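Local coordinates for protein modulator of the activity of Ets CG15085-PA (Drosophila melanogaster, PDB 1SV0) that binds the SAM domain of the transcriptional repressor Yan through its own SAM domain and probably relieves repression by breaking up Yan polymers, at residues Leu51-Leu54 / Asp55-Leu58; Gly64-Met67 / Leu68-Phe72. All blocks are in the same frame, centred on the assembly; numbering follows the deposited sequence.

From the N terminus, the chain first reaches interaction 1, at the loop that leaves helix 46-51 and turns straight into the short helix 54-60. Interaction 2 opens only after that helix has ended, where Gly64 precedes the long helix 65-80, and it covers that helix's first turns. Each is a local contact within one continuous stretch at a helix start, so neither closes a long loop. The two are in series, neither nested nor crossed, and their centres lie about 9 Å apart. They nevertheless meet: Tyr57 packs against Tyr69, and Leu58 against the backbone at Lys66. Together they illustrate how consecutive helix starts in a SAM domain are tied to one another.

Interaction 1: Leu51-Leu54 / Asp55-Leu58; sequences LMSL and DMYL
Met52 reaches across the start of helix 54-60 to cover the ring of Tyr57. CB stands above the rim of the ring, 3.6 Å from Tyr57 CE1. CG climbs further from the same face, and SD, higher still, touches Met56 CB at 4.2 Å. A bend at chi3 (-50°) then brings the methyl back down. CE settles over the middle of the ring, 3.4 Å from its centroid and 11° off the normal: a CH-pi contact within a Met-aromatic pair, the two side chains crossing at about a right angle. The ring's rim is polar on one side, where Ser53 O lies near the plane at 3.3 Å from CD1. A water donates a 2.7 Å bond to Met52 O and accepts a weak one from Tyr57 OH. A leucine in place of Tyr57 would probably cost the Met52 methyl its flat seat and leave that water without its hydroxyl partner.

Ser53 is the N-cap. Its carbonyl accepts Met56 N at 2.9 Å from above the carbonyl plane, while its own N-H points almost straight (170°) at Met56 SD in a weak bond. From the next residue, Leu54 CG reaches Leu58 CD1, one turn further along, at 3.8 Å, beside the backbone bond from Leu58 N to Leu54 O.

Helix 65-80 packs on Tyr57 through Leu68, Tyr69 and Phe72, and Phe42 touches both Met52 and Tyr57. Met52 and Met56 also pack on Val64 and Asn67 of the neighbouring Yan (pokkuri) chain, so this corner joins the helical bundle to the partner SAM domain.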
ATOM      1  N   LEU C  51      -1.423   2.038   5.855  1.00 38.68           N
ATOM      2  CA  LEU C  51      -0.782   0.829   6.351  1.00 40.07           C
ATOM      3  C   LEU C  51       0.741   0.952   6.418  1.00 40.55           C
ATOM      4  O   LEU C  51       1.393   0.142   7.067  1.00 41.99           O
ATOM      5  CB  LEU C  51      -1.164  -0.365   5.457  1.00 39.00           C
ATOM      6  CG  LEU C  51      -2.563  -0.988   5.588  1.00 40.75           C
ATOM      7  CD1 LEU C  51      -3.619   0.076   5.788  1.00 38.68           C
ATOM      8  CD2 LEU C  51      -2.864  -1.816   4.349  1.00 38.34           C
ATOM      9  N   MET C  52       1.306   1.966   5.764  1.00 41.42           N
ATOM     10  CA  MET C  52       2.760   2.132   5.754  1.00 42.32           C
ATOM     11  C   MET C  52       3.380   2.695   7.027  1.00 41.12           C
ATOM     12  O   MET C  52       2.977   3.746   7.530  1.00 40.74           O
ATOM     13  CB  MET C  52       3.207   3.002   4.575  1.00 44.00           C
ATOM     14  CG  MET C  52       2.952   2.406   3.198  1.00 47.65           C
ATOM     15  SD  MET C  52       4.249   2.875   2.015  1.00 52.25           S
ATOM     16  CE  MET C  52       4.307   4.623   2.245  1.00 51.47           C
ATOM     17  N   SER C  53       4.378   1.981   7.536  1.00 40.48           N
ATOM     18  CA  SER C  53       5.093   2.401   8.734  1.00 39.51           C
ATOM     19  C   SER C  53       6.175   3.372   8.275  1.00 38.12           C
ATOM     20  O   SER C  53       6.496   3.417   7.087  1.00 36.86           O
ATOM     21  CB  SER C  53       5.735   1.189   9.408  1.00 39.30           C
ATOM     22  OG  SER C  53       6.632   0.546   8.517  1.00 40.67           O
ATOM     23  N   LEU C  54       6.718   4.158   9.202  1.00 39.01           N
ATOM     24  CA  LEU C  54       7.769   5.118   8.867  1.00 40.43           C
ATOM     25  C   LEU C  54       8.879   4.401   8.118  1.00 40.74           C
ATOM     26  O   LEU C  54       9.429   4.912   7.144  1.00 39.99           O
ATOM     27  CB  LEU C  54       8.343   5.745  10.135  1.00 41.45           C
ATOM     28  CG  LEU C  54       9.627   6.564   9.980  1.00 41.61           C
ATOM     29  CD1 LEU C  54       9.388   7.758   9.058  1.00 40.56           C
ATOM     30  CD2 LEU C  54      10.086   7.034  11.358  1.00 42.45           C
ATOM     31  N   ASP C  55       9.186   3.200   8.592  1.00 40.98           N
ATOM     32  CA  ASP C  55      10.224   2.352   8.024  1.00 41.24           C
ATOM     33  C   ASP C  55      10.053   2.119   6.522  1.00 39.59           C
ATOM     34  O   ASP C  55      11.029   2.059   5.769  1.00 36.10           O
ATOM     35  CB  ASP C  55      10.203   1.007   8.748  1.00 47.82           C
ATOM     36  CG  ASP C  55      11.466   0.223   8.541  1.00 52.79           C
ATOM     37  OD1 ASP C  55      11.847   0.006   7.371  1.00 55.67           O
ATOM     38  OD2 ASP C  55      12.080  -0.176   9.556  1.00 58.33           O
ATOM     39  N   MET C  56       8.804   1.974   6.089  1.00 36.36           N
ATOM     40  CA  MET C  56       8.521   1.729   4.685  1.00 35.56           C
ATOM     41  C   MET C  56       8.687   2.990   3.843  1.00 33.46           C
ATOM     42  O   MET C  56       8.985   2.915   2.656  1.00 32.91           O
ATOM     43  CB  MET C  56       7.120   1.140   4.561  1.00 37.18           C
ATOM     44  CG  MET C  56       6.997  -0.168   5.346  1.00 37.66           C
ATOM     45  SD  MET C  56       5.319  -0.723   5.624  1.00 40.60           S
ATOM     46  CE  MET C  56       4.909  -1.319   4.006  1.00 36.65           C
ATOM     47  N   TYR C  57       8.509   4.150   4.466  1.00 32.73           N
ATOM     48  CA  TYR C  57       8.684   5.422   3.774  1.00 32.66           C
ATOM     49  C   TYR C  57      10.183   5.660   3.578  1.00 34.19           C
ATOM     50  O   TYR C  57      10.637   5.966   2.477  1.00 33.48           O
ATOM     51  CB  TYR C  57       8.118   6.580   4.603  1.00 30.50           C
ATOM     52  CG  TYR C  57       6.625   6.771   4.511  1.00 32.24           C
ATOM     53  CD1 TYR C  57       5.755   6.078   5.353  1.00 32.18           C
ATOM     54  CD2 TYR C  57       6.082   7.689   3.613  1.00 33.19           C
ATOM     55  CE1 TYR C  57       4.377   6.298   5.311  1.00 32.19           C
ATOM     56  CE2 TYR C  57       4.707   7.919   3.559  1.00 35.78           C
ATOM     57  CZ  TYR C  57       3.861   7.222   4.413  1.00 35.22           C
ATOM     58  OH  TYR C  57       2.508   7.467   4.382  1.00 36.44           O
ATOM     59  N   LEU C  58      10.943   5.515   4.661  1.00 35.71           N
ATOM     60  CA  LEU C  58      12.389   5.723   4.628  1.00 37.63           C
ATOM     61  C   LEU C  58      13.074   4.790   3.651  1.00 39.35           C
ATOM     62  O   LEU C  58      14.071   5.152   3.024  1.00 39.21           O
ATOM     63  CB  LEU C  58      12.978   5.521   6.019  1.00 38.27           C
ATOM     64  CG  LEU C  58      12.508   6.521   7.073  1.00 38.96           C
ATOM     65  CD1 LEU C  58      13.067   6.131   8.424  1.00 41.06           C
ATOM     66  CD2 LEU C  58      12.962   7.921   6.683  1.00 40.10           C
TER
HETATM   67  O   HOH W   1       1.375   5.850   7.166  1.00 30.79           O

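Interaction 2: Gly64-Met67 / Leu68-Phe72; sequences GGKM and LYRDF
Met67 and Arg70 meet on the outer side of helix 65-80, while Gly65 and Leu68 occupy its buried side, so one helix start provides two kinds of packing. The buried part is close and governed by the backbone. Leu68 CB lies 3.4 Å from Gly65 O, and that same carbonyl accepts Tyr69 N at 3.1 Å. Gly64, the N-cap, has a positive phi of 113°, at which a CB would run into the preceding carbonyl; its own carbonyl takes weak bonds from Met67 N and Leu68 N. Regular helical pairing follows, with Arg70 N on Lys66 O and Asp71 N on Met67 O, each at 2.9 Å. Beyond these turns, Leu68 is packed against Leu23 and Met26 of helix 16-30, and Tyr69 leans on Leu54 of helix 54-60. Asp71 is well held too, its OD1 taking a hydrogen bond from Trp22 NE1 and a salt bridge with Arg75 NE.

The outer side is looser. Bends at chi2 (-45°) and chi3 fold the Met67 chain so that SD stands over one face of the Arg70 guanidinium, offset toward its rim and 3.8 Å from NH1. Lys66 runs alongside Arg70 in the same direction, extended beyond CG, and its CD approaches NH2 obliquely at 3.6 Å. Although Lys66 is exposed, its side chain also touches Leu54.

Chemically, the outer contact rests on methylenes and sulfur laid against a cation. Lys66 NZ and Arg70 NH2 are 4.1 Å apart, and two like charges so placed would be expected to disfavour each other. Their proximity is probably tolerated because both residues are exposed, where solvent can screen the charge, leaving the helical backbone hydrogen bonds and the buried Leu68 as the firmer part of this helix start.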
ATOM      1  N   GLY C  64      14.309  12.441   3.259  1.00 38.45           N
ATOM      2  CA  GLY C  64      13.036  13.149   3.217  1.00 35.55           C
ATOM      3  C   GLY C  64      11.827  12.283   3.520  1.00 35.28           C
ATOM      4  O   GLY C  64      10.718  12.794   3.718  1.00 32.58           O
ATOM      5  N   GLY C  65      12.036  10.970   3.562  1.00 34.13           N
ATOM      6  CA  GLY C  65      10.947  10.052   3.836  1.00 31.79           C
ATOM      7  C   GLY C  65      10.167  10.310   5.116  1.00 33.58           C
ATOM      8  O   GLY C  65       8.963  10.059   5.158  1.00 32.96           O
ATOM      9  N   LYS C  66      10.826  10.813   6.158  1.00 33.25           N
ATOM     10  CA  LYS C  66      10.130  11.061   7.417  1.00 34.03           C
ATOM     11  C   LYS C  66       9.137  12.208   7.317  1.00 33.78           C
ATOM     12  O   LYS C  66       8.112  12.199   8.000  1.00 32.82           O
ATOM     13  CB  LYS C  66      11.123  11.337   8.555  1.00 36.93           C
ATOM     14  CG  LYS C  66      11.859  12.675   8.467  1.00 39.52           C
ATOM     15  CD  LYS C  66      12.673  12.924   9.734  1.00 42.79           C
ATOM     16  CE  LYS C  66      13.309  14.306   9.733  1.00 43.82           C
ATOM     17  NZ  LYS C  66      14.027  14.588  11.013  1.00 46.77           N
ATOM     18  N   MET C  67       9.435  13.198   6.477  1.00 31.75           N
ATOM     19  CA  MET C  67       8.525  14.327   6.314  1.00 33.31           C
ATOM     20  C   MET C  67       7.258  13.872   5.604  1.00 31.01           C
ATOM     21  O   MET C  67       6.182  14.415   5.846  1.00 29.86           O
ATOM     22  CB  MET C  67       9.188  15.462   5.525  1.00 34.63           C
ATOM     23  CG  MET C  67      10.366  16.097   6.248  1.00 39.80           C
ATOM     24  SD  MET C  67       9.995  16.407   7.992  1.00 44.38           S
ATOM     25  CE  MET C  67       8.715  17.675   7.890  1.00 38.54           C
ATOM     26  N   LEU C  68       7.395  12.887   4.715  1.00 29.26           N
ATOM     27  CA  LEU C  68       6.242  12.338   3.997  1.00 28.06           C
ATOM     28  C   LEU C  68       5.349  11.620   5.008  1.00 28.75           C
ATOM     29  O   LEU C  68       4.122  11.813   5.038  1.00 26.91           O
ATOM     30  CB  LEU C  68       6.689  11.331   2.921  1.00 25.70           C
ATOM     31  CG  LEU C  68       7.574  11.843   1.785  1.00 25.77           C
ATOM     32  CD1 LEU C  68       7.849  10.715   0.783  1.00 24.52           C
ATOM     33  CD2 LEU C  68       6.888  13.017   1.099  1.00 25.35           C
ATOM     34  N   TYR C  69       5.978  10.780   5.829  1.00 29.85           N
ATOM     35  CA  TYR C  69       5.260  10.019   6.851  1.00 30.61           C
ATOM     36  C   TYR C  69       4.536  10.977   7.785  1.00 31.66           C
ATOM     37  O   TYR C  69       3.345  10.847   8.047  1.00 30.80           O
ATOM     38  CB  TYR C  69       6.242   9.182   7.673  1.00 33.12           C
ATOM     39  CG  TYR C  69       5.605   8.460   8.845  1.00 34.95           C
ATOM     40  CD1 TYR C  69       4.856   7.303   8.650  1.00 37.38           C
ATOM     41  CD2 TYR C  69       5.735   8.950  10.147  1.00 35.93           C
ATOM     42  CE1 TYR C  69       4.250   6.642   9.725  1.00 39.33           C
ATOM     43  CE2 TYR C  69       5.132   8.301  11.229  1.00 38.73           C
ATOM     44  CZ  TYR C  69       4.393   7.148  11.009  1.00 39.27           C
ATOM     45  OH  TYR C  69       3.804   6.496  12.067  1.00 41.97           O
ATOM     46  N   ARG C  70       5.286  11.948   8.284  1.00 33.88           N
ATOM     47  CA  ARG C  70       4.760  12.939   9.207  1.00 37.25           C
ATOM     48  C   ARG C  70       3.562  13.692   8.626  1.00 37.10           C
ATOM     49  O   ARG C  70       2.526  13.813   9.280  1.00 36.65           O
ATOM     50  CB  ARG C  70       5.878  13.912   9.565  1.00 40.82           C
ATOM     51  CG  ARG C  70       5.597  14.827  10.736  1.00 48.81           C
ATOM     52  CD  ARG C  70       6.889  15.528  11.146  1.00 52.29           C
ATOM     53  NE  ARG C  70       7.939  14.560  11.463  1.00 56.25           N
ATOM     54  CZ  ARG C  70       9.196  14.884  11.756  1.00 58.62           C
ATOM     55  NH1 ARG C  70       9.572  16.158  11.770  1.00 59.58           N
ATOM     56  NH2 ARG C  70      10.076  13.934  12.043  1.00 58.44           N
ATOM     57  N   ASP C  71       3.710  14.187   7.400  1.00 34.17           N
ATOM     58  CA  ASP C  71       2.649  14.935   6.734  1.00 33.79           C
ATOM     59  C   ASP C  71       1.390  14.102   6.506  1.00 33.23           C
ATOM     60  O   ASP C  71       0.273  14.591   6.711  1.00 30.88           O
ATOM     61  CB  ASP C  71       3.166  15.486   5.398  1.00 34.77           C
ATOM     62  CG  ASP C  71       2.202  16.461   4.751  1.00 37.81           C
ATOM     63  OD1 ASP C  71       1.337  16.025   3.956  1.00 39.01           O
ATOM     64  OD2 ASP C  71       2.308  17.672   5.043  1.00 38.67           O
ATOM     65  N   PHE C  72       1.561  12.846   6.091  1.00 31.26           N
ATOM     66  CA  PHE C  72       0.407  11.978   5.858  1.00 32.34           C
ATOM     67  C   PHE C  72      -0.361  11.724   7.159  1.00 33.81           C
ATOM     68  O   PHE C  72      -1.595  11.761   7.181  1.00 32.88           O
ATOM     69  CB  PHE C  72       0.832  10.635   5.253  1.00 30.36           C
ATOM     70  CG  PHE C  72      -0.321   9.805   4.767  1.00 31.41           C
ATOM     71  CD1 PHE C  72      -0.901  10.054   3.528  1.00 30.89           C
ATOM     72  CD2 PHE C  72      -0.848   8.788   5.560  1.00 30.53           C
ATOM     73  CE1 PHE C  72      -1.988   9.304   3.082  1.00 33.38           C
ATOM     74  CE2 PHE C  72      -1.938   8.027   5.120  1.00 31.76           C
ATOM     75  CZ  PHE C  72      -2.507   8.284   3.884  1.00 31.22           C
TER